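Local structure of ribonucleoside-diphosphate reductase (Pseudomonas aeruginosa, 5IM3) at residues W562-D567 with L586-T591; H582-C587 with L900-Y905. The protein probably makes deoxyribonucleotides for DNA synthesis by reducing ribonucleoside diphosphates, using thioredoxin as the reductant, under allosteric control by nucleotides such as dATP. All blocks are in the same frame, centred on the assembly; numbering follows the deposited sequence.

Interaction 1: residues W562-D567 with L586-T591; sequences WLTFKD and LCTEIT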
# COMPACT_ATOMS: atom_id res chain seq x y z
N TRP A 562 6.60 27.63 -6.02
CA TRP A 562 7.71 27.98 -5.15
C TRP A 562 7.21 28.87 -4.01
O TRP A 562 6.10 29.40 -4.04
CB TRP A 562 8.81 28.68 -5.94
CG TRP A 562 9.33 27.84 -7.07
CD1 TRP A 562 9.56 26.50 -7.06
CD2 TRP A 562 9.68 28.30 -8.39
NE1 TRP A 562 10.03 26.09 -8.28
CE2 TRP A 562 10.11 27.17 -9.12
CE3 TRP A 562 9.66 29.55 -9.02
CZ2 TRP A 562 10.53 27.26 -10.44
CZ3 TRP A 562 10.07 29.63 -10.34
CH2 TRP A 562 10.50 28.50 -11.04
N LEU A 563 8.06 29.04 -3.00
CA LEU A 563 7.73 29.81 -1.81
C LEU A 563 8.58 31.07 -1.78
O LEU A 563 9.81 30.99 -1.69
CB LEU A 563 7.96 28.98 -0.55
CG LEU A 563 6.87 28.00 -0.11
CD1 LEU A 563 6.46 27.04 -1.21
CD2 LEU A 563 7.34 27.21 1.11
N THR A 564 7.93 32.23 -1.87
CA THR A 564 8.59 33.53 -1.75
C THR A 564 7.81 34.39 -0.77
O THR A 564 6.59 34.22 -0.62
CB THR A 564 8.70 34.24 -3.12
OG1 THR A 564 7.40 34.62 -3.57
CG2 THR A 564 9.35 33.32 -4.16
N PHE A 565 8.50 35.31 -0.12
CA PHE A 565 7.95 36.04 1.03
C PHE A 565 7.80 37.52 0.70
O PHE A 565 8.79 38.22 0.45
CB PHE A 565 8.83 35.81 2.26
CG PHE A 565 8.92 34.37 2.65
CD1 PHE A 565 7.81 33.72 3.16
CD2 PHE A 565 10.10 33.66 2.48
CE1 PHE A 565 7.88 32.38 3.51
CE2 PHE A 565 10.17 32.33 2.83
CZ PHE A 565 9.06 31.69 3.34
N LYS A 566 6.56 37.99 0.73
CA LYS A 566 6.21 39.31 0.22
C LYS A 566 6.77 40.43 1.09
O LYS A 566 7.24 41.44 0.58
CB LYS A 566 4.69 39.41 0.10
CG LYS A 566 4.10 40.81 0.08
CD LYS A 566 2.59 40.75 0.11
CE LYS A 566 1.98 42.13 0.12
NZ LYS A 566 0.55 42.09 0.53
N ASP A 567 6.71 40.26 2.41
CA ASP A 567 6.97 41.37 3.31
C ASP A 567 8.46 41.70 3.44
O ASP A 567 8.82 42.89 3.41
CB ASP A 567 6.36 41.07 4.68
CG ASP A 567 4.84 41.18 4.66
OD1 ASP A 567 4.32 42.12 4.02
OD2 ASP A 567 4.17 40.33 5.28
N LEU A 586 11.31 35.13 -12.66
CA LEU A 586 11.31 33.72 -13.05
C LEU A 586 12.21 32.88 -12.14
O LEU A 586 11.89 31.72 -11.84
CB LEU A 586 11.76 33.60 -14.51
CG LEU A 586 11.90 32.18 -15.07
CD1 LEU A 586 10.58 31.42 -15.02
CD2 LEU A 586 12.43 32.24 -16.50
N CYS A 587 13.33 33.44 -11.69
CA CYS A 587 14.33 32.69 -10.94
C CYS A 587 14.38 33.06 -9.46
O CYS A 587 15.20 32.51 -8.72
CB CYS A 587 15.71 32.88 -11.58
SG CYS A 587 15.76 32.34 -13.31
N THR A 588 13.52 33.99 -9.02
CA THR A 588 13.25 34.25 -7.60
C THR A 588 14.42 34.90 -6.87
O THR A 588 14.62 34.63 -5.68
CB THR A 588 12.81 32.98 -6.87
OG1 THR A 588 13.94 32.14 -6.62
CG2 THR A 588 11.76 32.23 -7.68
N GLU A 589 15.20 35.76 -7.54
CA GLU A 589 16.24 36.52 -6.87
C GLU A 589 16.09 38.03 -7.04
O GLU A 589 16.88 38.79 -6.48
CB GLU A 589 17.63 36.10 -7.38
CG GLU A 589 18.11 36.75 -8.69
CD GLU A 589 17.41 36.21 -9.91
OE1 GLU A 589 16.47 35.40 -9.76
OE2 GLU A 589 17.80 36.59 -11.03
N ILE A 590 15.09 38.48 -7.80
CA ILE A 590 14.91 39.89 -8.12
C ILE A 590 13.70 40.42 -7.36
O ILE A 590 12.67 39.75 -7.27
CB ILE A 590 14.74 40.09 -9.64
CG1 ILE A 590 15.95 39.50 -10.39
CG2 ILE A 590 14.54 41.55 -9.98
CD1 ILE A 590 17.28 40.15 -10.03
N THR A 591 13.83 41.65 -6.82
CA THR A 591 12.75 42.29 -6.06
C THR A 591 12.70 43.76 -6.48
O THR A 591 13.26 44.64 -5.83
CB THR A 591 12.96 42.14 -4.55
OG1 THR A 591 14.23 42.68 -4.17
CG2 THR A 591 12.89 40.68 -4.13

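Interaction 2: residues H582-C587 with L900-Y905; sequences HSSNLC and LKTTYY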
# COMPACT_ATOMS: atom_id res chain seq x y z
N HIS A 582 5.64 43.63 -6.31
CA HIS A 582 4.44 42.83 -6.48
C HIS A 582 4.72 41.35 -6.66
O HIS A 582 3.80 40.54 -6.52
CB HIS A 582 3.64 43.35 -7.68
CG HIS A 582 3.00 44.69 -7.45
ND1 HIS A 582 3.19 45.76 -8.30
CD2 HIS A 582 2.17 45.13 -6.48
CE1 HIS A 582 2.52 46.80 -7.85
NE2 HIS A 582 1.89 46.44 -6.75
N SER A 583 5.96 40.99 -6.95
CA SER A 583 6.37 39.60 -7.02
C SER A 583 7.89 39.58 -7.22
O SER A 583 8.54 40.62 -7.26
CB SER A 583 5.66 38.85 -8.15
OG SER A 583 6.21 39.17 -9.42
N SER A 584 8.43 38.37 -7.33
CA SER A 584 9.81 38.20 -7.76
C SER A 584 9.79 37.79 -9.24
O SER A 584 8.78 37.95 -9.93
CB SER A 584 10.50 37.18 -6.85
OG SER A 584 11.89 37.15 -7.10
N ASN A 585 10.91 37.28 -9.74
CA ASN A 585 11.04 37.01 -11.16
C ASN A 585 11.00 35.50 -11.42
O ASN A 585 10.69 34.70 -10.53
CB ASN A 585 12.32 37.64 -11.70
CG ASN A 585 13.57 36.95 -11.19
OD1 ASN A 585 13.70 36.69 -10.00
ND2 ASN A 585 14.49 36.65 -12.10
N LEU A 586 11.31 35.13 -12.66
CA LEU A 586 11.31 33.72 -13.05
C LEU A 586 12.21 32.88 -12.14
O LEU A 586 11.89 31.72 -11.84
CB LEU A 586 11.76 33.60 -14.51
CG LEU A 586 11.90 32.18 -15.07
CD1 LEU A 586 10.58 31.42 -15.02
CD2 LEU A 586 12.43 32.24 -16.50
N CYS A 587 13.33 33.44 -11.69
CA CYS A 587 14.33 32.69 -10.94
C CYS A 587 14.38 33.06 -9.46
O CYS A 587 15.20 32.51 -8.72
CB CYS A 587 15.71 32.88 -11.58
SG CYS A 587 15.76 32.34 -13.31
N LEU A 900 14.84 35.01 5.09
CA LEU A 900 15.03 34.84 3.65
C LEU A 900 13.87 35.48 2.89
O LEU A 900 12.72 35.48 3.34
CB LEU A 900 15.15 33.36 3.30
CG LEU A 900 16.44 32.65 3.71
CD1 LEU A 900 16.37 31.19 3.31
CD2 LEU A 900 17.67 33.31 3.08
N LYS A 901 14.19 36.04 1.72
CA LYS A 901 13.18 36.64 0.87
C LYS A 901 12.55 35.65 -0.09
O LYS A 901 11.36 35.76 -0.39
CB LYS A 901 13.80 37.80 0.07
CG LYS A 901 14.35 38.92 0.92
CD LYS A 901 14.81 40.09 0.06
CE LYS A 901 15.37 41.22 0.90
NZ LYS A 901 15.82 42.35 0.05
N THR A 902 13.32 34.67 -0.57
CA THR A 902 12.83 33.75 -1.59
C THR A 902 13.41 32.36 -1.37
O THR A 902 14.47 32.19 -0.76
CB THR A 902 13.19 34.23 -3.00
OG1 THR A 902 14.60 34.48 -3.06
CG2 THR A 902 12.43 35.49 -3.36
N THR A 903 12.68 31.37 -1.87
CA THR A 903 13.23 30.04 -2.10
C THR A 903 12.91 29.65 -3.53
O THR A 903 12.02 30.23 -4.16
CB THR A 903 12.69 28.98 -1.12
OG1 THR A 903 11.31 28.70 -1.41
CG2 THR A 903 12.83 29.44 0.33
N TYR A 904 13.64 28.67 -4.03
CA TYR A 904 13.58 28.32 -5.44
C TYR A 904 13.14 26.86 -5.58
O TYR A 904 12.20 26.44 -4.90
CB TYR A 904 14.96 28.58 -6.09
CG TYR A 904 14.98 28.70 -7.60
CD1 TYR A 904 13.82 28.87 -8.34
CD2 TYR A 904 16.19 28.64 -8.29
CE1 TYR A 904 13.86 28.97 -9.72
CE2 TYR A 904 16.24 28.74 -9.66
CZ TYR A 904 15.08 28.91 -10.37
OH TYR A 904 15.13 29.01 -11.74
N TYR A 905 13.81 26.08 -6.43
CA TYR A 905 13.43 24.69 -6.61
C TYR A 905 13.60 23.90 -5.32
O TYR A 905 14.50 24.16 -4.51
CB TYR A 905 14.29 24.03 -7.69
CG TYR A 905 13.95 24.42 -9.10
CD1 TYR A 905 12.85 23.87 -9.74
CD2 TYR A 905 14.74 25.31 -9.81
CE1 TYR A 905 12.53 24.22 -11.04
CE2 TYR A 905 14.44 25.66 -11.11
CZ TYR A 905 13.34 25.11 -11.72
OH TYR A 905 13.04 25.47 -13.02

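Interaction 1: residues W562-D567 with L586-T591
W562 lays the six-membered half of its indole against the bend at L586-T588, and W562 and T588 carry the bulk of the contact between them. The ring meets the bend obliquely. Its CZ3 comes within 3.2 Å of the backbone carbonyl O of L586, with CH2 a little farther off at 3.6 Å from that same oxygen. No hydrogen bond is involved, since carbon atoms of the indole do the touching. CG of W562 is set anti to the carbonyl carbon (chi1 -58°), which directs the indole toward the loop, and chi2 turns its benzo part to L586 and T588.

Next along the ring, CE3 lies 3.7 Å from CG2 of T588. The two side chains cross at about a right angle, and T588 offers the indole its methyl branch. T588 has a left-handed backbone (phi 70°, psi 35°), which turns the chain and helps bring CB round to face the strand. The same methyl is 4.4 Å from CG2 of T564, so it reaches two residues of the strand that lie on one side of it. T564 also turns its methyl to the loop, while its OG1 is hydrogen-bonded to N485 O. L586 is different: its CB points away, and its carbonyl does the work.

The sequence N-L-C-T-E matches the finger loop that, in class I relatives, runs into the middle of the alpha/beta barrel. The contact therefore holds the loop against a barrel strand. Strand 562-565 pairs in parallel with strand 482-487, through backbone bonds from W562 and T564, and on its other side L563 bonds to T903. Strand 450-455 lies close by as well, with C451 against W562 and L586, and Y453 against T564 and T588.

Interaction 2: residues H582-C587 with L900-Y905
C587 packs on the ring of Y904, and the nonpolar part of the contact is concentrated here. CB of C587 lies 4.2 Å from CZ of Y904, and its SG comes 3.7 Å from the phenol OH, a touch rather than a hydrogen bond. Y904 has CG anti to its own N (chi1 -161°), which swings the ring over to the loop. A smaller contact joins S584 OG and the T902 methyl CG2, 4.1 Å apart.

A carbonyl faces the ring as well. C587 O, hydrogen-bonded to S875 OG, stands over the ring centre, 3.7 Å above the plane, while CD2 of Y905 covers the opposite face at 3.6 Å. The phenol is thus clamped flat. The adjacent tyrosines are consistent with the tyrosine pair of the radical-transfer route in class I reductases, and C587 probably corresponds to the cysteine that receives the radical, the Y904 hydroxyl lying next to its sulfur.

No hydrogen bond crosses directly between the segments; the polar ends turn elsewhere. S584 OG pairs with I590 O and T902 OG1 with T588 O, while S583 OG donates to S584 O at 2.9 Å, in the carbonyl plane.

Segment 900-905 follows helix 885-897 and leads into strand 906-909. Its K901 and T903 bond to the backbone of strand 562-565, while S583 and S584 lean on Y453 of strand 450-455 and N585 touches strand 373-377.

Overall arrangement
Interactions 1 and 2 are two sides of one buried junction, their centres about 2 Å apart, and they share L586 and C587. Each holds the same finger loop: interaction 1 presses it on the regular barrel strand 562-565, interaction 2 on the irregular 900-905 segment next to that strand. Their chemistry differs accordingly. The strand offers an indole and a threonine methyl to the bend of the loop at T588, whereas the 900-905 side supplies a phenol ring covered by a thiol-bearing residue and a carbonyl. Neither is a surface contact, although L586 and C587 remain partly exposed. W562 CD1 also packs on Y904 O, but T588-T902 and L563-T903 hydrogen bonds do the joining.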